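FAD-dependent pyridine nucleotide-disulphide oxidoreductase (Desulfovibrio vulgaris, PDB 3IWA) probably catalyses FAD-dependent oxidation of a reduced pyridine nucleotide, passing the electrons to an acceptor that is not established. Local coordinates at residues V31-A37 against E82-R88; D93-V99 against T111-L117; G137-V141 against D248-A253; Q151-A156 against S177-W182. All blocks are in the same frame, centred on the assembly; numbering follows the deposited sequence.

Interaction 1: V31-A37 against E82-R88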
loop_
_atom_site.group_PDB
_atom_site.type_symbol
_atom_site.label_atom_id
_atom_site.label_comp_id
_atom_site.label_asym_id
_atom_site.label_seq_id
_atom_site.Cartn_x
_atom_site.Cartn_y
_atom_site.Cartn_z
ATOM N N VAL A 31 -26.574 -20.587 -18.068
ATOM C CA VAL A 31 -25.754 -19.585 -18.703
ATOM C C VAL A 31 -25.297 -20.106 -20.048
ATOM O O VAL A 31 -24.879 -21.265 -20.168
ATOM C CB VAL A 31 -24.500 -19.233 -17.891
ATOM C CG1 VAL A 31 -23.572 -18.303 -18.705
ATOM C CG2 VAL A 31 -24.889 -18.623 -16.579
ATOM N N THR A 32 -25.384 -19.234 -21.054
ATOM C CA THR A 32 -24.793 -19.494 -22.352
ATOM C C THR A 32 -23.762 -18.391 -22.609
ATOM O O THR A 32 -24.057 -17.209 -22.481
ATOM C CB THR A 32 -25.888 -19.517 -23.461
ATOM O OG1 THR A 32 -26.921 -20.454 -23.107
ATOM C CG2 THR A 32 -25.291 -19.872 -24.807
ATOM N N MET A 33 -22.564 -18.800 -22.981
ATOM C CA MET A 33 -21.464 -17.906 -23.276
ATOM C C MET A 33 -21.143 -18.037 -24.753
ATOM O O MET A 33 -21.037 -19.144 -25.259
ATOM C CB MET A 33 -20.226 -18.312 -22.486
ATOM C CG MET A 33 -20.297 -18.073 -20.991
ATOM S SD MET A 33 -18.648 -17.924 -20.255
ATOM C CE MET A 33 -17.980 -16.539 -21.098
ATOM N N ILE A 34 -20.972 -16.906 -25.424
ATOM C CA ILE A 34 -20.682 -16.848 -26.830
ATOM C C ILE A 34 -19.327 -16.196 -26.918
ATOM O O ILE A 34 -19.076 -15.198 -26.241
ATOM C CB ILE A 34 -21.684 -15.940 -27.533
ATOM C CG1 ILE A 34 -23.079 -16.575 -27.529
ATOM C CG2 ILE A 34 -21.240 -15.650 -28.934
ATOM C CD1 ILE A 34 -24.199 -15.561 -27.740
ATOM N N ASP A 35 -18.444 -16.737 -27.735
ATOM C CA ASP A 35 -17.120 -16.176 -27.806
ATOM C C ASP A 35 -17.001 -14.910 -28.678
ATOM O O ASP A 35 -15.966 -14.233 -28.639
ATOM C CB ASP A 35 -16.126 -17.230 -28.264
ATOM C CG ASP A 35 -16.323 -17.640 -29.696
ATOM O OD1 ASP A 35 -17.375 -17.331 -30.301
ATOM O OD2 ASP A 35 -15.408 -18.291 -30.208
ATOM N N GLN A 36 -18.040 -14.588 -29.447
ATOM C CA GLN A 36 -18.056 -13.379 -30.306
ATOM C C GLN A 36 -16.829 -13.260 -31.252
ATOM O O GLN A 36 -16.226 -12.188 -31.415
ATOM C CB GLN A 36 -18.208 -12.106 -29.453
ATOM C CG GLN A 36 -18.662 -10.873 -30.244
ATOM C CD GLN A 36 -20.102 -10.975 -30.701
ATOM O OE1 GLN A 36 -20.782 -11.961 -30.424
ATOM N NE2 GLN A 36 -20.585 -9.948 -31.383
ATOM N N ALA A 37 -16.496 -14.377 -31.888
ATOM C CA ALA A 37 -15.281 -14.513 -32.708
ATOM C C ALA A 37 -15.249 -13.621 -33.956
ATOM O O ALA A 37 -16.290 -13.289 -34.533
ATOM C CB ALA A 37 -15.102 -15.964 -33.102
ATOM N N GLU A 82 -23.211 -23.440 -21.029
ATOM C CA GLU A 82 -23.318 -23.743 -22.466
ATOM C C GLU A 82 -22.376 -22.791 -23.231
ATOM O O GLU A 82 -22.674 -21.606 -23.372
ATOM C CB GLU A 82 -24.790 -23.573 -22.922
ATOM C CG GLU A 82 -25.233 -24.361 -24.198
ATOM C CD GLU A 82 -26.534 -23.811 -24.875
ATOM O OE1 GLU A 82 -26.641 -23.903 -26.127
ATOM O OE2 GLU A 82 -27.438 -23.299 -24.162
ATOM N N ALA A 83 -21.236 -23.307 -23.700
ATOM C CA ALA A 83 -20.191 -22.478 -24.327
ATOM C C ALA A 83 -20.124 -22.645 -25.840
ATOM O O ALA A 83 -19.646 -23.662 -26.325
ATOM C CB ALA A 83 -18.834 -22.793 -23.720
ATOM N N LEU A 84 -20.572 -21.633 -26.578
ATOM C CA LEU A 84 -20.596 -21.677 -28.035
ATOM C C LEU A 84 -19.387 -20.944 -28.582
ATOM O O LEU A 84 -19.309 -19.721 -28.489
ATOM C CB LEU A 84 -21.877 -21.022 -28.562
ATOM C CG LEU A 84 -23.188 -21.610 -28.029
ATOM C CD1 LEU A 84 -24.395 -20.729 -28.395
ATOM C CD2 LEU A 84 -23.361 -23.032 -28.535
ATOM N N VAL A 85 -18.449 -21.690 -29.152
ATOM C CA VAL A 85 -17.282 -21.092 -29.800
ATOM C C VAL A 85 -17.523 -20.771 -31.279
ATOM O O VAL A 85 -18.538 -21.156 -31.861
ATOM C CB VAL A 85 -16.017 -21.974 -29.642
ATOM C CG1 VAL A 85 -15.671 -22.116 -28.149
ATOM C CG2 VAL A 85 -16.202 -23.346 -30.314
ATOM N N GLU A 86 -16.587 -20.038 -31.868
ATOM C CA GLU A 86 -16.717 -19.545 -33.242
ATOM C C GLU A 86 -18.150 -19.085 -33.573
ATOM O O GLU A 86 -18.673 -19.382 -34.649
ATOM C CB GLU A 86 -16.215 -20.602 -34.241
ATOM C CG GLU A 86 -14.741 -20.964 -34.036
ATOM C CD GLU A 86 -14.111 -21.684 -35.240
ATOM O OE1 GLU A 86 -13.872 -21.026 -36.284
ATOM O OE2 GLU A 86 -13.828 -22.903 -35.136
ATOM N N THR A 87 -18.750 -18.345 -32.642
ATOM C CA THR A 87 -20.146 -17.903 -32.720
ATOM C C THR A 87 -20.222 -16.409 -32.478
ATOM O O THR A 87 -19.564 -15.904 -31.578
ATOM C CB THR A 87 -20.988 -18.597 -31.641
ATOM O OG1 THR A 87 -20.772 -20.007 -31.713
ATOM C CG2 THR A 87 -22.427 -18.314 -31.811
ATOM N N ARG A 88 -21.038 -15.715 -33.268
ATOM C CA ARG A 88 -21.209 -14.262 -33.157
ATOM C C ARG A 88 -22.618 -13.847 -32.832
ATOM O O ARG A 88 -23.550 -14.346 -33.427
ATOM C CB ARG A 88 -20.872 -13.580 -34.474
ATOM C CG ARG A 88 -19.413 -13.440 -34.714
ATOM C CD ARG A 88 -19.089 -12.379 -35.740
ATOM N NE ARG A 88 -18.405 -11.233 -35.123
ATOM C CZ ARG A 88 -18.867 -9.985 -35.112
ATOM N NH1 ARG A 88 -20.027 -9.680 -35.694
ATOM N NH2 ARG A 88 -18.157 -9.038 -34.524
#

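Interaction 2: D93-V99 against T111-L117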
loop_
_atom_site.group_PDB
_atom_site.type_symbol
_atom_site.label_atom_id
_atom_site.label_comp_id
_atom_site.label_asym_id
_atom_site.label_seq_id
_atom_site.Cartn_x
_atom_site.Cartn_y
_atom_site.Cartn_z
ATOM N N ASP A 93 -32.185 -7.754 -29.303
ATOM C CA ASP A 93 -33.511 -7.156 -29.214
ATOM C C ASP A 93 -33.839 -7.063 -27.751
ATOM O O ASP A 93 -34.167 -8.054 -27.113
ATOM C CB ASP A 93 -34.560 -7.979 -29.974
ATOM C CG ASP A 93 -35.928 -7.285 -30.047
ATOM O OD1 ASP A 93 -36.154 -6.283 -29.334
ATOM O OD2 ASP A 93 -36.793 -7.770 -30.816
ATOM N N ARG A 94 -33.752 -5.844 -27.247
ATOM C CA ARG A 94 -33.926 -5.564 -25.829
ATOM C C ARG A 94 -35.358 -5.751 -25.337
ATOM O O ARG A 94 -35.578 -6.348 -24.273
ATOM C CB ARG A 94 -33.461 -4.147 -25.536
ATOM C CG ARG A 94 -31.972 -4.027 -25.613
ATOM C CD ARG A 94 -31.598 -2.612 -25.827
ATOM N NE ARG A 94 -32.148 -1.774 -24.782
ATOM C CZ ARG A 94 -32.250 -0.461 -24.878
ATOM N NH1 ARG A 94 -31.843 0.150 -25.980
ATOM N NH2 ARG A 94 -32.754 0.240 -23.879
ATOM N N ALA A 95 -36.331 -5.245 -26.097
ATOM C CA ALA A 95 -37.754 -5.391 -25.719
ATOM C C ALA A 95 -38.148 -6.875 -25.624
ATOM O O ALA A 95 -38.793 -7.304 -24.651
ATOM C CB ALA A 95 -38.660 -4.649 -26.706
ATOM N N ALA A 96 -37.717 -7.648 -26.622
ATOM C CA ALA A 96 -37.971 -9.089 -26.690
ATOM C C ALA A 96 -37.030 -9.992 -25.871
ATOM O O ALA A 96 -37.271 -11.206 -25.775
ATOM C CB ALA A 96 -37.930 -9.530 -28.159
ATOM N N HIS A 97 -35.947 -9.423 -25.337
ATOM C CA HIS A 97 -34.920 -10.177 -24.601
ATOM C C HIS A 97 -34.399 -11.373 -25.411
ATOM O O HIS A 97 -34.415 -12.525 -24.974
ATOM C CB HIS A 97 -35.449 -10.604 -23.230
ATOM C CG HIS A 97 -35.668 -9.461 -22.281
ATOM N ND1 HIS A 97 -36.600 -8.471 -22.501
ATOM C CD2 HIS A 97 -35.067 -9.150 -21.107
ATOM C CE1 HIS A 97 -36.566 -7.601 -21.507
ATOM N NE2 HIS A 97 -35.640 -7.988 -20.648
ATOM N N THR A 98 -33.926 -11.077 -26.607
ATOM C CA THR A 98 -33.399 -12.092 -27.505
ATOM C C THR A 98 -32.079 -11.616 -28.119
ATOM O O THR A 98 -31.878 -10.428 -28.332
ATOM C CB THR A 98 -34.397 -12.418 -28.671
ATOM O OG1 THR A 98 -34.496 -11.295 -29.543
ATOM C CG2 THR A 98 -35.799 -12.767 -28.142
ATOM N N VAL A 99 -31.190 -12.567 -28.384
ATOM C CA VAL A 99 -29.951 -12.321 -29.113
ATOM C C VAL A 99 -29.921 -13.293 -30.279
ATOM O O VAL A 99 -29.981 -14.500 -30.053
ATOM C CB VAL A 99 -28.676 -12.629 -28.284
ATOM C CG1 VAL A 99 -27.482 -12.195 -29.053
ATOM C CG2 VAL A 99 -28.704 -11.975 -26.923
ATOM N N THR A 111 -31.586 -18.102 -32.266
ATOM C CA THR A 111 -32.118 -17.003 -31.467
ATOM C C THR A 111 -32.165 -17.456 -30.014
ATOM O O THR A 111 -32.981 -18.311 -29.645
ATOM C CB THR A 111 -33.519 -16.583 -31.939
ATOM O OG1 THR A 111 -33.400 -15.757 -33.103
ATOM C CG2 THR A 111 -34.256 -15.801 -30.871
ATOM N N LEU A 112 -31.255 -16.909 -29.206
ATOM C CA LEU A 112 -31.187 -17.224 -27.780
ATOM C C LEU A 112 -32.127 -16.289 -27.058
ATOM O O LEU A 112 -32.250 -15.132 -27.444
ATOM C CB LEU A 112 -29.776 -16.986 -27.249
ATOM C CG LEU A 112 -28.613 -17.801 -27.818
ATOM C CD1 LEU A 112 -27.309 -17.308 -27.196
ATOM C CD2 LEU A 112 -28.816 -19.311 -27.572
ATOM N N LYS A 113 -32.772 -16.776 -26.005
ATOM C CA LYS A 113 -33.572 -15.913 -25.142
ATOM C C LYS A 113 -32.863 -15.692 -23.796
ATOM O O LYS A 113 -32.157 -16.585 -23.287
ATOM C CB LYS A 113 -34.987 -16.478 -24.947
ATOM C CG LYS A 113 -36.085 -15.398 -25.055
ATOM C CD LYS A 113 -36.486 -14.830 -23.697
ATOM C CE LYS A 113 -37.550 -13.741 -23.822
ATOM N NZ LYS A 113 -37.876 -13.126 -22.489
ATOM N N TYR A 114 -33.038 -14.503 -23.223
ATOM C CA TYR A 114 -32.331 -14.195 -22.002
ATOM C C TYR A 114 -33.202 -13.477 -21.004
ATOM O O TYR A 114 -34.117 -12.749 -21.372
ATOM C CB TYR A 114 -31.046 -13.392 -22.290
ATOM C CG TYR A 114 -31.251 -11.961 -22.744
ATOM C CD1 TYR A 114 -31.504 -10.950 -21.837
ATOM C CD2 TYR A 114 -31.165 -11.625 -24.085
ATOM C CE1 TYR A 114 -31.684 -9.636 -22.259
ATOM C CE2 TYR A 114 -31.325 -10.332 -24.511
ATOM C CZ TYR A 114 -31.581 -9.344 -23.601
ATOM O OH TYR A 114 -31.745 -8.060 -24.051
ATOM N N ASP A 115 -32.895 -13.720 -19.734
ATOM C CA ASP A 115 -33.394 -12.904 -18.626
ATOM C C ASP A 115 -32.421 -11.764 -18.328
ATOM O O ASP A 115 -32.845 -10.675 -17.979
ATOM C CB ASP A 115 -33.549 -13.767 -17.378
ATOM C CG ASP A 115 -34.562 -14.891 -17.577
ATOM O OD1 ASP A 115 -35.745 -14.575 -17.377
ATOM O OD2 ASP A 115 -34.173 -16.056 -17.920
ATOM N N LYS A 116 -31.116 -12.043 -18.435
ATOM C CA LYS A 116 -30.097 -11.041 -18.235
ATOM C C LYS A 116 -29.008 -11.284 -19.250
ATOM O O LYS A 116 -28.717 -12.412 -19.564
ATOM C CB LYS A 116 -29.498 -11.119 -16.822
ATOM C CG LYS A 116 -30.462 -10.931 -15.661
ATOM C CD LYS A 116 -31.033 -9.550 -15.567
ATOM C CE LYS A 116 -32.197 -9.523 -14.569
ATOM N NZ LYS A 116 -32.818 -8.153 -14.458
ATOM N N LEU A 117 -28.419 -10.211 -19.744
ATOM C CA LEU A 117 -27.303 -10.279 -20.696
ATOM C C LEU A 117 -26.039 -9.606 -20.132
ATOM O O LEU A 117 -26.103 -8.565 -19.473
ATOM C CB LEU A 117 -27.705 -9.573 -21.989
ATOM C CG LEU A 117 -26.796 -9.609 -23.225
ATOM C CD1 LEU A 117 -26.487 -11.042 -23.733
ATOM C CD2 LEU A 117 -27.438 -8.769 -24.331
#

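Interaction 3: G137-V141 against D248-A253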
loop_
_atom_site.group_PDB
_atom_site.type_symbol
_atom_site.label_atom_id
_atom_site.label_comp_id
_atom_site.label_asym_id
_atom_site.label_seq_id
_atom_site.Cartn_x
_atom_site.Cartn_y
_atom_site.Cartn_z
ATOM N N GLY A 137 1.382 -10.586 -40.696
ATOM C CA GLY A 137 2.478 -10.166 -39.796
ATOM C C GLY A 137 2.221 -8.894 -38.992
ATOM O O GLY A 137 3.037 -8.520 -38.178
ATOM N N VAL A 138 1.110 -8.218 -39.261
ATOM C CA VAL A 138 0.711 -7.012 -38.562
ATOM C C VAL A 138 -0.324 -7.403 -37.505
ATOM O O VAL A 138 -1.491 -7.687 -37.817
ATOM C CB VAL A 138 0.122 -5.944 -39.522
ATOM C CG1 VAL A 138 -0.290 -4.703 -38.758
ATOM C CG2 VAL A 138 1.122 -5.577 -40.629
ATOM N N THR A 139 0.108 -7.416 -36.245
ATOM C CA THR A 139 -0.670 -8.040 -35.199
ATOM C C THR A 139 -1.134 -7.082 -34.125
ATOM O O THR A 139 -0.325 -6.625 -33.335
ATOM C CB THR A 139 0.135 -9.110 -34.511
ATOM O OG1 THR A 139 0.953 -9.771 -35.471
ATOM C CG2 THR A 139 -0.790 -10.102 -33.831
ATOM N N PRO A 140 -2.458 -6.842 -34.049
ATOM C CA PRO A 140 -3.011 -6.015 -32.997
ATOM C C PRO A 140 -2.879 -6.761 -31.690
ATOM O O PRO A 140 -3.043 -7.974 -31.671
ATOM C CB PRO A 140 -4.499 -5.917 -33.369
ATOM C CG PRO A 140 -4.808 -7.237 -34.000
ATOM C CD PRO A 140 -3.507 -7.644 -34.714
ATOM N N VAL A 141 -2.550 -6.051 -30.619
ATOM C CA VAL A 141 -2.579 -6.626 -29.267
ATOM C C VAL A 141 -3.258 -5.621 -28.328
ATOM O O VAL A 141 -2.688 -4.578 -28.024
ATOM C CB VAL A 141 -1.153 -6.985 -28.790
ATOM C CG1 VAL A 141 -1.177 -7.494 -27.344
ATOM C CG2 VAL A 141 -0.542 -8.009 -29.749
ATOM N N ASP A 248 9.588 -8.188 -40.008
ATOM C CA ASP A 248 8.714 -9.291 -40.399
ATOM C C ASP A 248 7.570 -9.491 -39.399
ATOM O O ASP A 248 6.655 -10.261 -39.639
ATOM C CB ASP A 248 9.503 -10.603 -40.626
ATOM C CG ASP A 248 10.515 -10.897 -39.521
ATOM O OD1 ASP A 248 10.312 -11.832 -38.713
ATOM O OD2 ASP A 248 11.538 -10.210 -39.466
ATOM N N LEU A 249 7.644 -8.820 -38.261
ATOM C CA LEU A 249 6.518 -8.757 -37.292
ATOM C C LEU A 249 6.341 -7.302 -36.862
ATOM O O LEU A 249 7.299 -6.658 -36.456
ATOM C CB LEU A 249 6.804 -9.620 -36.053
ATOM C CG LEU A 249 5.741 -9.646 -34.948
ATOM C CD1 LEU A 249 4.512 -10.438 -35.369
ATOM C CD2 LEU A 249 6.325 -10.216 -33.674
ATOM N N VAL A 250 5.109 -6.821 -36.951
ATOM C CA VAL A 250 4.730 -5.506 -36.488
ATOM C C VAL A 250 3.572 -5.633 -35.489
ATOM O O VAL A 250 2.498 -6.159 -35.820
ATOM C CB VAL A 250 4.319 -4.602 -37.660
ATOM C CG1 VAL A 250 3.801 -3.288 -37.151
ATOM C CG2 VAL A 250 5.505 -4.417 -38.622
ATOM N N ILE A 251 3.816 -5.176 -34.267
ATOM C CA ILE A 251 2.828 -5.220 -33.200
ATOM C C ILE A 251 2.128 -3.861 -33.129
ATOM O O ILE A 251 2.779 -2.835 -32.992
ATOM C CB ILE A 251 3.503 -5.532 -31.857
ATOM C CG1 ILE A 251 4.361 -6.801 -31.946
ATOM C CG2 ILE A 251 2.491 -5.720 -30.776
ATOM C CD1 ILE A 251 3.559 -8.062 -32.125
ATOM N N LEU A 252 0.811 -3.858 -33.281
ATOM C CA LEU A 252 0.004 -2.664 -33.069
ATOM C C LEU A 252 -0.438 -2.594 -31.588
ATOM O O LEU A 252 -1.239 -3.414 -31.125
ATOM C CB LEU A 252 -1.222 -2.646 -33.998
ATOM C CG LEU A 252 -0.973 -2.672 -35.513
ATOM C CD1 LEU A 252 -2.287 -2.430 -36.239
ATOM C CD2 LEU A 252 0.078 -1.672 -35.982
ATOM N N ALA A 253 0.120 -1.619 -30.876
ATOM C CA ALA A 253 -0.082 -1.406 -29.447
ATOM C C ALA A 253 -0.192 0.089 -29.249
ATOM O O ALA A 253 0.475 0.661 -28.400
ATOM C CB ALA A 253 1.108 -1.938 -28.647
#

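Interaction 4: Q151-A156 against S177-W182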
loop_
_atom_site.group_PDB
_atom_site.type_symbol
_atom_site.label_atom_id
_atom_site.label_comp_id
_atom_site.label_asym_id
_atom_site.label_seq_id
_atom_site.Cartn_x
_atom_site.Cartn_y
_atom_site.Cartn_z
ATOM N N GLN A 151 3.107 -14.043 -27.635
ATOM C CA GLN A 151 4.419 -14.438 -27.088
ATOM C C GLN A 151 4.658 -15.951 -27.138
ATOM O O GLN A 151 5.766 -16.395 -27.448
ATOM C CB GLN A 151 4.582 -13.955 -25.641
ATOM C CG GLN A 151 4.894 -12.485 -25.497
ATOM C CD GLN A 151 4.681 -11.949 -24.083
ATOM O OE1 GLN A 151 4.763 -12.677 -23.087
ATOM N NE2 GLN A 151 4.427 -10.655 -23.995
ATOM N N HIS A 152 3.619 -16.731 -26.823
ATOM C CA HIS A 152 3.717 -18.203 -26.796
ATOM C C HIS A 152 3.376 -18.864 -28.144
ATOM O O HIS A 152 3.518 -20.077 -28.282
ATOM C CB HIS A 152 2.877 -18.800 -25.635
ATOM C CG HIS A 152 3.418 -18.472 -24.269
ATOM N ND1 HIS A 152 3.423 -17.189 -23.759
ATOM C CD2 HIS A 152 3.987 -19.251 -23.314
ATOM C CE1 HIS A 152 3.964 -17.189 -22.550
ATOM N NE2 HIS A 152 4.317 -18.429 -22.256
ATOM N N ALA A 153 2.959 -18.081 -29.136
ATOM C CA ALA A 153 2.722 -18.613 -30.503
ATOM C C ALA A 153 3.986 -18.536 -31.368
ATOM O O ALA A 153 4.106 -19.223 -32.390
ATOM C CB ALA A 153 1.569 -17.872 -31.180
ATOM N N ILE A 154 4.907 -17.665 -30.958
ATOM C CA ILE A 154 6.244 -17.580 -31.555
ATOM C C ILE A 154 7.133 -18.677 -30.946
ATOM O O ILE A 154 6.958 -19.086 -29.778
ATOM C CB ILE A 154 6.902 -16.185 -31.309
ATOM C CG1 ILE A 154 6.107 -15.084 -32.017
ATOM C CG2 ILE A 154 8.382 -16.172 -31.743
ATOM C CD1 ILE A 154 6.228 -13.742 -31.359
ATOM N N SER A 155 8.074 -19.145 -31.756
ATOM C CA SER A 155 9.091 -20.104 -31.326
ATOM C C SER A 155 10.425 -19.738 -31.978
ATOM O O SER A 155 10.488 -18.862 -32.859
ATOM C CB SER A 155 8.675 -21.549 -31.669
ATOM O OG SER A 155 8.490 -21.740 -33.065
ATOM N N ALA A 156 11.476 -20.414 -31.516
ATOM C CA ALA A 156 12.862 -20.151 -31.916
ATOM C C ALA A 156 13.013 -20.032 -33.438
ATOM O O ALA A 156 12.531 -20.891 -34.181
ATOM C CB ALA A 156 13.792 -21.276 -31.351
ATOM N N SER A 177 9.377 -8.881 -23.683
ATOM C CA SER A 177 9.167 -10.302 -23.923
ATOM C C SER A 177 9.849 -10.813 -25.174
ATOM O O SER A 177 10.483 -11.865 -25.145
ATOM C CB SER A 177 7.690 -10.609 -24.069
ATOM O OG SER A 177 7.049 -10.554 -22.814
ATOM N N LEU A 178 9.671 -10.094 -26.276
ATOM C CA LEU A 178 10.240 -10.516 -27.546
ATOM C C LEU A 178 11.760 -10.523 -27.454
ATOM O O LEU A 178 12.382 -11.497 -27.852
ATOM C CB LEU A 178 9.761 -9.647 -28.723
ATOM C CG LEU A 178 8.248 -9.622 -29.007
ATOM C CD1 LEU A 178 7.891 -8.725 -30.183
ATOM C CD2 LEU A 178 7.720 -11.023 -29.247
ATOM N N ALA A 179 12.361 -9.466 -26.918
ATOM C CA ALA A 179 13.824 -9.426 -26.820
ATOM C C ALA A 179 14.355 -10.439 -25.806
ATOM O O ALA A 179 15.408 -11.030 -26.010
ATOM C CB ALA A 179 14.318 -8.023 -26.492
ATOM N N ASP A 180 13.611 -10.680 -24.732
ATOM C CA ASP A 180 14.127 -11.494 -23.618
ATOM C C ASP A 180 13.827 -12.991 -23.706
ATOM O O ASP A 180 14.670 -13.802 -23.359
ATOM C CB ASP A 180 13.609 -10.944 -22.282
ATOM C CG ASP A 180 14.690 -10.853 -21.235
ATOM O OD1 ASP A 180 15.834 -10.482 -21.587
ATOM O OD2 ASP A 180 14.394 -11.147 -20.061
ATOM N N MET A 181 12.617 -13.358 -24.123
ATOM C CA MET A 181 12.262 -14.771 -24.270
ATOM C C MET A 181 12.887 -15.316 -25.530
ATOM O O MET A 181 13.275 -16.475 -25.566
ATOM C CB MET A 181 10.746 -14.999 -24.407
ATOM C CG MET A 181 9.869 -14.755 -23.165
ATOM S SD MET A 181 8.120 -14.482 -23.655
ATOM C CE MET A 181 7.582 -16.099 -24.210
ATOM N N TRP A 182 12.951 -14.504 -26.579
ATOM C CA TRP A 182 13.278 -15.040 -27.886
ATOM C C TRP A 182 14.462 -14.413 -28.594
ATOM O O TRP A 182 14.787 -14.846 -29.701
ATOM C CB TRP A 182 12.068 -14.924 -28.797
ATOM C CG TRP A 182 10.876 -15.645 -28.318
ATOM C CD1 TRP A 182 9.654 -15.107 -28.051
ATOM C CD2 TRP A 182 10.771 -17.046 -28.050
ATOM N NE1 TRP A 182 8.787 -16.088 -27.637
ATOM C CE2 TRP A 182 9.447 -17.288 -27.625
ATOM C CE3 TRP A 182 11.666 -18.120 -28.124
ATOM C CZ2 TRP A 182 8.996 -18.555 -27.272
ATOM C CZ3 TRP A 182 11.215 -19.382 -27.783
ATOM C CH2 TRP A 182 9.893 -19.590 -27.361
#

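Interaction 1: V31-A37 against E82-R88
Arg-88, Glu-82 and Asp-35 have the most surface buried where 31-37 meets 82-88. The Arg-88 side chain runs past Ala-37, and its NE makes a weak bond, 3.0 Å long, to Ala-37 O at the guanidinium edge. Over one face of that guanidinium lies the Gln-36 amide nitrogen, NE2, with the two planes 37° apart; Gln-36 OE1 accepts from Ala-89 N. Glu-82 lies alongside Thr-32, the two side chains pointing the same way, with Glu-82 OE2 3.1 Å from Thr-32 OG1. The Thr-32 hydroxyl also bonds to His-5, and Glu-82 OE2 to His-30, while OE1 forms a salt bridge with Arg-110. Asp-35 turns its carboxylate onto the bend after strand 82-84 because CG sits between the backbone N and the carbonyl carbon (chi1 69°). OD1 of Asp-35 takes Thr-87 N through its syn lone pair at 2.9 Å, nearly straight at 171°, and OD2 receives a weaker bond from Glu-86 N. Ahead of this turn, Leu-84 N donates to Met-33 O at 2.9 Å in the ladder of the two parallel strands. Strand 82-84 forms one edge of the five-stranded parallel sheet, beside strand 30-34, as in a Rossmann-type nucleotide-binding fold.

Interaction 2: D93-V99 against T111-L117
Val-99 and Leu-112 form an antiparallel hydrogen-bonded pair, with Val-99 N to Leu-112 O and Leu-112 N to Val-99 O both 2.9 Å, and Thr-98 and Lys-113 follow as a non-hydrogen-bonded pair. One step further, Tyr-114 N donates to His-97 O at 3.0 Å. There His-97 and Thr-98 both face Asp-93 in a G1 beta bulge. The Tyr-114 ring lies beneath this bulge, its CG placed between the backbone N and the carbonyl carbon (chi1 71°). His-97 CB sits over one face of the phenol, 4.0 Å from the ring centroid in a CH-pi contact, and Leu-117 CB covers the opposite face. The imidazole itself meets Tyr-114 obliquely, with the ring planes at 45°. Its rotation is fixed from two directions: ND1 of His-97 donates to Ala-95 O, which lies in the imidazole plane, and NE2 bonds to Asp-288. Beside the ring, the bent Lys-113 chain lies along the bulge, its CG 3.3 Å from His-97 O. On the side of Leu-112, Val-99 CG2 packs 3.8 Å from Tyr-114 CD2 and also touches Leu-117 CD1. The contact thus joins the hairpin of strands 98-103 and 109-113 to strand 116-119 of the parallel sheet, with Tyr-114 packed against Val-7 of strand 5-9, Ile-92 of strand 87-93 and Ile-289 of strand 289-291.

Interaction 3: G137-V141 against D248-A253
Thr-139 N donates to Val-250 O at 2.7 Å, a nearly straight bond (173°) whose donor lies almost on the line of the carbonyl. It belongs to a parallel ladder that starts with Val-250 N on Gly-137 O at 2.9 Å and ends with Val-141 N on Leu-252 O at 3.0 Å. The intervening bond, from Leu-252 N to Thr-139 O, comes from well above the carbonyl plane. On one face of the sheet, Val-138 CG1 rests 3.9 Å from Leu-252 CG, between the two methyl branches of the leucine. CG1 reaches it by standing anti to the backbone N (chi1 180°). On the other face, Leu-249 CD1 comes up beside the Thr-139 hydroxyl, 3.6 Å from OG1, while Val-141 CG2 meets Ile-251 CG2 at 3.9 Å. Strand 138-140 is one edge of a sheet of five parallel strands. Strand 249-252 lies between it and strand 161-165, with helix 144-153 packed on Thr-139 and Val-141, and Val-235 of strand 235-240 against Val-138 and Val-250.

Interaction 4: Q151-A156 against S177-W182
The Trp-182 indole lies flat against the chain leaving helix 144-153, where the end of that helix and the loop after it meet helix 169-182 on the Rossmann-type domain built round the parallel sheet of strands 138-140, 249-252, 161-165, 185-189 and 218-220. Two CH-pi contacts load the same face of the indole: Ile-154 CG2 stands 4.1 Å from the centroid of the five-membered ring, and Ser-155 CA is 4.2 Å from that of the six-membered ring. Met-181 CB backs the opposite face, which holds the indole between its own helix and the chain that follows helix 144-153. Ile-154 also sends CD1 to Leu-178 CD2 at 3.8 Å, the two side chains crossing at about a right angle, so its two branches reach Leu-178 and Trp-182 separately. Gln-151 has an extended chain and lays its amide against Ser-177, with Gln-151 CD 3.3 Å from Ser-177 CB; the serine hydroxyl has a weak bond to Glu-173 O. Next to it, the Met-181 chain bends at its last torsion (chi3 70°) and carries CE over one face of the His-152 ring, 4.1 Å from CE1, while His-152 ND1 bonds to Glu-148 O. The single hydrogen bond between the segments fixes the turn of the indole: Trp-182 NE1 donates to Gln-151 O at 3.0 Å, lying in that carbonyl's plane.

From the N terminus, interaction 1 comes first, closing the loop between strand 30-34 and strands 82-84 and 87-93. Interaction 2 follows in series, closing the short hairpin loop and tying it to strand 116-119. The two touch through Leu-112, whose CD1 packs on Ile-34 CD1 and Thr-32 CG2, so the three-stranded antiparallel sheet lies against the first parallel sheet. Interaction 3 closes a much longer loop in the second parallel sheet, and interaction 4 is nested inside it, joining helices 144-153 and 169-182. Leu-249 connects this pair by touching Leu-178 and Ile-154. Interactions 1 and 3 do not touch, their nearest atoms being about 12 Å apart.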